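PDB 5N40: putative invasin from Yersinia pseudotuberculosis IP 31758, which is an adhesin that probably helps the bacterium attach to host cells, with a C-type lectin-like domain at the end of tandem immunoglobulin-like domains. Local coordinates for residues I219-P222 with S228-G231; M233-T238 with F244-L249; Q298-T301 with P306-Q309. The protein carries 1 engineered substitution. One frame throughout, in Å; residues are numbered along the deposited sequence.

In the fold
Along the chain the three contacts follow one another without overlap, and in space they form a compact cluster, with neighbouring centres about 12 to 13 Å apart. Contact 1 lies in the loop between strand 209-217 of the immunoglobulin-like part and strand 236-239, where the lectin-like domain takes over. Contact 2 joins the two strands of the hairpin 236-239/242-245 and the residues flanking them, and contact 3 ties helix 298-301 to the loop before strand 311-313. They touch directly: S221 O probably accepts a hydrogen bond from M233 N, P222 packs on R246, T220 meets Q300, and P247 lies against P306. The linker is thus packed into the adhesion domain.

Contact 1 of 3, residues I219-P222 with S228-G231; sequences ITSP and SMWG
S221 and G231 bring the two backbones together, their CA atoms 4.3 Å apart in a loop without regular secondary structure. No hydrogen bond passes directly between the segments. Instead, the CA of G231 sits 3.1 Å from S221 O in a CA-H...O contact, with an angle of 137° at the hydrogen; glycine has no side chain to hold the two segments apart. A single water then stitches the loop together. It donates to P222 O and to M229 O, at 2.7 Å in each case, and accepts from G231 N at 3.0 Å, so three backbone groups from the two segments share one bridging molecule.

Among the side chains, S221 does most of the work. Its chi1 of -76° swings S221 OG to the side of its own backbone N, where it lies 3.3 Å from M229 CB and 3.6 Å from M229 CG. These are packing contacts; the hydroxyl's polar partner is the carboxylate of E265, whose OE2 also takes M229 N while OE1 takes S228 N. One acidic side chain thus holds both segments, and three donors around it would be expected to favour its charged form. M229 touches S221 with the base of its chain and then bends away at chi2 and chi3.

W230 turns from this inner packing to T215 and N217 of strand 209-217 and to R153, and its backbone is hydrogen-bonded to V218 and G195. This is an interdomain junction, where a loop bridged by water and held by E265 joins an immunoglobulin-like domain to a C-type lectin-like adhesion domain.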
loop_
_atom_site.group_PDB
_atom_site.type_symbol
_atom_site.label_atom_id
_atom_site.label_comp_id
_atom_site.label_asym_id
_atom_site.label_seq_id
_atom_site.Cartn_x
_atom_site.Cartn_y
_atom_site.Cartn_z
ATOM N N ILE A 219 13.572 8.422 -10.084
ATOM C CA ILE A 219 14.723 8.280 -10.972
ATOM C C ILE A 219 15.719 9.414 -10.754
ATOM O O ILE A 219 16.921 9.247 -10.995
ATOM C CB ILE A 219 14.243 8.188 -12.433
ATOM C CG1 ILE A 219 15.381 7.752 -13.370
ATOM C CG2 ILE A 219 13.649 9.515 -12.898
ATOM C CD1 ILE A 219 15.868 6.317 -13.146
ATOM N N THR A 220 15.257 10.559 -10.262
ATOM C CA THR A 220 16.057 11.773 -10.202
ATOM C C THR A 220 16.890 11.890 -8.935
ATOM O O THR A 220 17.496 12.944 -8.704
ATOM C CB THR A 220 15.164 13.009 -10.355
ATOM O OG1 THR A 220 14.006 12.912 -9.513
ATOM C CG2 THR A 220 14.728 13.173 -11.799
ATOM N N SER A 221 16.952 10.836 -8.117
ATOM C CA SER A 221 17.824 10.799 -6.960
ATOM C C SER A 221 18.800 9.634 -7.076
ATOM O O SER A 221 18.415 8.540 -7.507
ATOM C CB SER A 221 17.020 10.648 -5.658
ATOM O OG SER A 221 16.398 11.865 -5.300
ATOM N N PRO A 222 20.053 9.819 -6.688
ATOM C CA PRO A 222 20.986 8.688 -6.727
ATOM C C PRO A 222 20.711 7.703 -5.598
ATOM O O PRO A 222 20.198 8.066 -4.533
ATOM C CB PRO A 222 22.353 9.352 -6.578
ATOM C CG PRO A 222 22.083 10.603 -5.825
ATOM C CD PRO A 222 20.683 11.043 -6.168
ATOM N N SER A 228 18.967 12.663 -0.334
ATOM C CA SER A 228 17.798 13.091 0.430
ATOM C C SER A 228 16.622 12.144 0.218
ATOM O O SER A 228 15.961 11.734 1.180
ATOM C CB SER A 228 17.411 14.516 0.036
ATOM O OG SER A 228 18.398 15.450 0.448
ATOM N N MET A 229 16.347 11.795 -1.032
ATOM C CA MET A 229 15.238 10.928 -1.394
ATOM C C MET A 229 15.735 9.523 -1.705
ATOM O O MET A 229 16.934 9.276 -1.883
ATOM C CB MET A 229 14.490 11.495 -2.610
ATOM C CG MET A 229 14.303 13.008 -2.605
ATOM S SD MET A 229 13.425 13.637 -1.158
ATOM C CE MET A 229 11.816 12.911 -1.402
ATOM N N TRP A 230 14.780 8.599 -1.802
ATOM C CA TRP A 230 15.064 7.238 -2.247
ATOM C C TRP A 230 15.038 7.204 -3.773
ATOM O O TRP A 230 14.003 7.504 -4.377
ATOM C CB TRP A 230 14.035 6.266 -1.680
ATOM C CG TRP A 230 14.003 6.198 -0.191
ATOM C CD1 TRP A 230 13.199 6.913 0.655
ATOM C CD2 TRP A 230 14.794 5.344 0.634
ATOM N NE1 TRP A 230 13.452 6.557 1.957
ATOM C CE2 TRP A 230 14.429 5.595 1.971
ATOM C CE3 TRP A 230 15.788 4.395 0.370
ATOM C CZ2 TRP A 230 15.023 4.932 3.040
ATOM C CZ3 TRP A 230 16.372 3.734 1.431
ATOM C CH2 TRP A 230 15.990 4.006 2.750
ATOM N N GLY A 231 16.156 6.812 -4.402
ATOM C CA GLY A 231 16.294 6.956 -5.839
ATOM C C GLY A 231 16.992 5.778 -6.496
ATOM O O GLY A 231 17.576 4.922 -5.830
HETATM O O HOH W 1 18.513 7.195 -2.669
#

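Contact 2 of 3, residues M233-T238 with F244-L249; sequences MAETLT and FKRPYL
L237 and F244 pair through both backbone hydrogen bonds in a two-stranded antiparallel beta hairpin of the lectin-like domain, with L237 N to F244 O at 2.9 Å and F244 N to L237 O at 2.7 Å. Their side chains lie on the same face, against L290 of helix 284-293. Beyond the non-hydrogen-bonded pair T236-K245 the segments stay joined by R246 N, which donates to E235 O.

R246 crosses over to the other segment from its first carbon. R246 CB rests 3.4 Å from A234 O, and CG, placed between the backbone N and carbonyl carbon (chi1 65°), packs on E235 O. R246 CD meets M233 SD at 3.9 Å, the two side chains crossing at about a right angle. R246 NE then makes a salt bridge to E235 OE1 at 2.9 Å, reaching that oxygen from above the carboxylate plane, which is turned 64° from the guanidinium. At the tip NH2 forms a second salt bridge, to E252, and a water links it to E235 OE2, while R246 NH1 bends back to its neighbour, donating to P247 O at 3.0 Å.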
loop_
_atom_site.group_PDB
_atom_site.type_symbol
_atom_site.label_atom_id
_atom_site.label_comp_id
_atom_site.label_asym_id
_atom_site.label_seq_id
_atom_site.Cartn_x
_atom_site.Cartn_y
_atom_site.Cartn_z
ATOM N N MET A 233 18.810 6.589 -9.721
ATOM C CA MET A 233 19.421 7.278 -10.850
ATOM C C MET A 233 20.499 6.401 -11.479
ATOM O O MET A 233 21.212 5.675 -10.784
ATOM C CB MET A 233 20.025 8.605 -10.386
ATOM C CG MET A 233 20.680 9.433 -11.475
ATOM S SD MET A 233 21.480 10.904 -10.819
ATOM C CE MET A 233 20.048 11.710 -10.095
ATOM N N ALA A 234 20.611 6.466 -12.806
ATOM C CA ALA A 234 21.676 5.746 -13.501
ATOM C C ALA A 234 23.038 6.163 -12.959
ATOM O O ALA A 234 23.369 7.352 -12.919
ATOM C CB ALA A 234 21.613 6.017 -15.002
ATOM N N GLU A 235 23.840 5.176 -12.556
ATOM C CA GLU A 235 25.179 5.478 -12.055
ATOM C C GLU A 235 26.110 5.871 -13.192
ATOM O O GLU A 235 26.977 6.737 -13.021
ATOM C CB GLU A 235 25.755 4.275 -11.313
ATOM C CG GLU A 235 25.021 3.901 -10.035
ATOM C CD GLU A 235 25.203 4.908 -8.909
ATOM O OE1 GLU A 235 26.119 5.754 -8.991
ATOM O OE2 GLU A 235 24.424 4.851 -7.933
ATOM N N THR A 236 25.979 5.195 -14.331
ATOM C CA THR A 236 26.696 5.517 -15.556
ATOM C C THR A 236 25.745 5.361 -16.735
ATOM O O THR A 236 24.723 4.675 -16.650
ATOM C CB THR A 236 27.918 4.603 -15.771
ATOM O OG1 THR A 236 27.481 3.252 -15.971
ATOM C CG2 THR A 236 28.862 4.648 -14.579
ATOM N N LEU A 237 26.095 6.006 -17.847
ATOM C CA LEU A 237 25.444 5.787 -19.129
ATOM C C LEU A 237 26.525 5.600 -20.188
ATOM O O LEU A 237 27.622 6.142 -20.070
ATOM C CB LEU A 237 24.539 6.958 -19.519
ATOM C CG LEU A 237 23.377 7.299 -18.575
ATOM C CD1 LEU A 237 22.793 8.651 -18.952
ATOM C CD2 LEU A 237 22.301 6.224 -18.621
ATOM N N THR A 238 26.214 4.826 -21.217
ATOM C CA THR A 238 27.176 4.555 -22.279
ATOM C C THR A 238 26.608 4.936 -23.638
ATOM O O THR A 238 25.444 4.661 -23.945
ATOM C CB THR A 238 27.587 3.083 -22.265
ATOM O OG1 THR A 238 28.135 2.755 -20.978
ATOM C CG2 THR A 238 28.623 2.793 -23.344
ATOM N N PHE A 244 29.837 7.533 -19.231
ATOM C CA PHE A 244 29.668 8.799 -18.529
ATOM C C PHE A 244 29.131 8.532 -17.126
ATOM O O PHE A 244 28.178 7.767 -16.963
ATOM C CB PHE A 244 28.695 9.718 -19.280
ATOM C CG PHE A 244 29.034 9.939 -20.739
ATOM C CD1 PHE A 244 28.674 9.001 -21.708
ATOM C CD2 PHE A 244 29.660 11.104 -21.148
ATOM C CE1 PHE A 244 28.961 9.215 -23.040
ATOM C CE2 PHE A 244 29.948 11.316 -22.488
ATOM C CZ PHE A 244 29.592 10.373 -23.428
ATOM N N LYS A 245 29.725 9.178 -16.124
ATOM C CA LYS A 245 29.303 9.012 -14.733
ATOM C C LYS A 245 28.252 10.055 -14.372
ATOM O O LYS A 245 28.306 11.197 -14.839
ATOM C CB LYS A 245 30.513 9.141 -13.803
ATOM C CG LYS A 245 30.309 8.606 -12.394
ATOM C CD LYS A 245 31.516 8.928 -11.516
ATOM C CE LYS A 245 31.513 8.131 -10.222
ATOM N NZ LYS A 245 30.222 8.287 -9.481
ATOM N N ARG A 246 27.289 9.658 -13.536
ATOM C CA ARG A 246 26.325 10.621 -13.039
ATOM C C ARG A 246 27.065 11.745 -12.320
ATOM O O ARG A 246 28.197 11.562 -11.865
ATOM C CB ARG A 246 25.325 9.957 -12.089
ATOM C CG ARG A 246 25.921 9.425 -10.799
ATOM C CD ARG A 246 24.827 9.151 -9.791
ATOM N NE ARG A 246 25.307 8.522 -8.560
ATOM C CZ ARG A 246 25.806 9.173 -7.509
ATOM N NH1 ARG A 246 25.921 10.495 -7.508
ATOM N NH2 ARG A 246 26.194 8.491 -6.441
ATOM N N PRO A 247 26.450 12.919 -12.204
ATOM C CA PRO A 247 27.058 13.981 -11.393
ATOM C C PRO A 247 27.104 13.597 -9.922
ATOM O O PRO A 247 26.358 12.737 -9.446
ATOM C CB PRO A 247 26.143 15.188 -11.628
ATOM C CG PRO A 247 24.860 14.622 -12.117
ATOM C CD PRO A 247 25.206 13.362 -12.851
ATOM N N TYR A 248 28.003 14.264 -9.201
ATOM C CA TYR A 248 28.220 14.008 -7.784
ATOM C C TYR A 248 27.274 14.838 -6.929
ATOM O O TYR A 248 27.018 16.011 -7.224
ATOM C CB TYR A 248 29.661 14.349 -7.388
ATOM C CG TYR A 248 30.708 13.356 -7.825
ATOM C CD1 TYR A 248 30.973 12.221 -7.073
ATOM C CD2 TYR A 248 31.459 13.565 -8.977
ATOM C CE1 TYR A 248 31.943 11.315 -7.460
ATOM C CE2 TYR A 248 32.425 12.665 -9.372
ATOM C CZ TYR A 248 32.664 11.542 -8.607
ATOM O OH TYR A 248 33.628 10.639 -8.981
ATOM N N LEU A 249 26.775 14.230 -5.856
ATOM C CA LEU A 249 26.146 15.003 -4.798
ATOM C C LEU A 249 27.179 15.893 -4.120
ATOM O O LEU A 249 28.361 15.554 -4.037
ATOM C CB LEU A 249 25.511 14.086 -3.751
ATOM C CG LEU A 249 24.295 13.254 -4.161
ATOM C CD1 LEU A 249 23.948 12.250 -3.057
ATOM C CD2 LEU A 249 23.101 14.137 -4.464
HETATM O O HOH W 2 25.439 5.674 -5.769
HETATM O O HOH W 3 28.338 6.348 -10.591
#

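Contact 3 of 3, residues Q298-T301 with P306-Q309; sequences QIQT and PTMQ
I299 opens the contact with its methyl branch. I299 CG2 comes within 3.5 Å of T307 CG2, and I299 CB lies 3.9 Å from the same methyl. With chi1 at -71°, CG1 leans to the side of the backbone N and carries the longer arm away from T307, leaving the short branch to do the touching. The I299 side chain also touches Y294 and W305, and its backbone is hydrogen-bonded to that of W305, so the chain is already fastened back on this helix just before P306.

The next residue, Q300, is the one whose CA approaches the second segment most closely, at 5.8 Å from the CA of P306. Q300 CB sits 3.8 Å from T307 OG1, and the extended glutamine chain crosses the threonine at about a right angle. Within the C-type lectin-like domain this is the point where the single-turn helix 298-301 meets the loop running on to strand 311-313. Q300 OE1 is 3.5 Å from T307 OG1, yet each has its stronger partner in N297: the asparagine ND2 bonds to Q300 OE1, and its OD1 accepts from T307 OG1. One side-chain amide therefore spans both residues and fixes where their polar ends lie. T307 can serve both neighbours because its chi1 of 59° sends the hydroxyl toward Q300 and N297 and the methyl toward I299. Across from the helix, P306 packs against W267.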
loop_
_atom_site.group_PDB
_atom_site.type_symbol
_atom_site.label_atom_id
_atom_site.label_comp_id
_atom_site.label_asym_id
_atom_site.label_seq_id
_atom_site.Cartn_x
_atom_site.Cartn_y
_atom_site.Cartn_z
ATOM N N GLN A 298 15.250 13.395 -21.920
ATOM C CA GLN A 298 15.242 12.054 -21.359
ATOM C C GLN A 298 16.523 11.742 -20.596
ATOM O O GLN A 298 16.563 10.745 -19.870
ATOM C CB GLN A 298 14.980 11.034 -22.471
ATOM C CG GLN A 298 13.512 11.050 -22.911
ATOM C CD GLN A 298 13.189 10.101 -24.038
ATOM O OE1 GLN A 298 12.474 9.113 -23.846
ATOM N NE2 GLN A 298 13.682 10.409 -25.232
ATOM N N ILE A 299 17.550 12.587 -20.696
ATOM C CA ILE A 299 18.652 12.491 -19.745
ATOM C C ILE A 299 18.108 12.602 -18.329
ATOM O O ILE A 299 18.608 11.943 -17.409
ATOM C CB ILE A 299 19.717 13.564 -20.047
ATOM C CG1 ILE A 299 20.470 13.220 -21.349
ATOM C CG2 ILE A 299 20.702 13.714 -18.894
ATOM C CD1 ILE A 299 21.345 11.980 -21.262
ATOM N N GLN A 300 17.055 13.397 -18.140
ATOM C CA GLN A 300 16.382 13.508 -16.851
ATOM C C GLN A 300 15.270 12.472 -16.678
ATOM O O GLN A 300 15.210 11.787 -15.648
ATOM C CB GLN A 300 15.813 14.922 -16.678
ATOM C CG GLN A 300 15.175 15.173 -15.300
ATOM C CD GLN A 300 14.214 16.355 -15.300
ATOM O OE1 GLN A 300 14.559 17.456 -15.723
ATOM N NE2 GLN A 300 12.997 16.125 -14.821
ATOM N N THR A 301 14.370 12.346 -17.656
ATOM C CA THR A 301 13.166 11.550 -17.439
ATOM C C THR A 301 13.383 10.047 -17.629
ATOM O O THR A 301 12.548 9.258 -17.180
ATOM C CB THR A 301 12.036 12.047 -18.350
ATOM O OG1 THR A 301 12.485 12.119 -19.710
ATOM C CG2 THR A 301 11.578 13.429 -17.908
ATOM N N PRO A 306 20.231 15.473 -13.461
ATOM C CA PRO A 306 19.694 16.845 -13.440
ATOM C C PRO A 306 20.187 17.639 -14.641
ATOM O O PRO A 306 21.393 17.719 -14.888
ATOM C CB PRO A 306 20.250 17.422 -12.134
ATOM C CG PRO A 306 21.529 16.673 -11.930
ATOM C CD PRO A 306 21.285 15.284 -12.448
ATOM N N THR A 307 19.255 18.270 -15.359
ATOM C CA THR A 307 19.582 18.888 -16.644
ATOM C C THR A 307 19.311 20.389 -16.705
ATOM O O THR A 307 19.479 20.986 -17.776
ATOM C CB THR A 307 18.814 18.197 -17.775
ATOM O OG1 THR A 307 17.407 18.294 -17.532
ATOM C CG2 THR A 307 19.227 16.739 -17.906
ATOM N N MET A 308 18.903 21.026 -15.607
ATOM C CA MET A 308 18.648 22.466 -15.668
ATOM C C MET A 308 19.931 23.266 -15.873
ATOM O O MET A 308 19.879 24.388 -16.391
ATOM C CB MET A 308 17.938 22.944 -14.400
ATOM C CG MET A 308 16.473 22.557 -14.332
ATOM S SD MET A 308 15.673 23.163 -12.827
ATOM C CE MET A 308 13.952 22.811 -13.184
ATOM N N GLN A 309 21.081 22.720 -15.485
ATOM C CA GLN A 309 22.354 23.408 -15.622
ATOM C C GLN A 309 23.262 22.624 -16.560
ATOM O O GLN A 309 23.173 21.396 -16.663
ATOM C CB GLN A 309 23.046 23.603 -14.265
ATOM C CG GLN A 309 22.151 24.203 -13.180
ATOM C CD GLN A 309 21.492 25.514 -13.599
ATOM O OE1 GLN A 309 21.942 26.186 -14.531
ATOM N NE2 GLN A 309 20.414 25.878 -12.907
#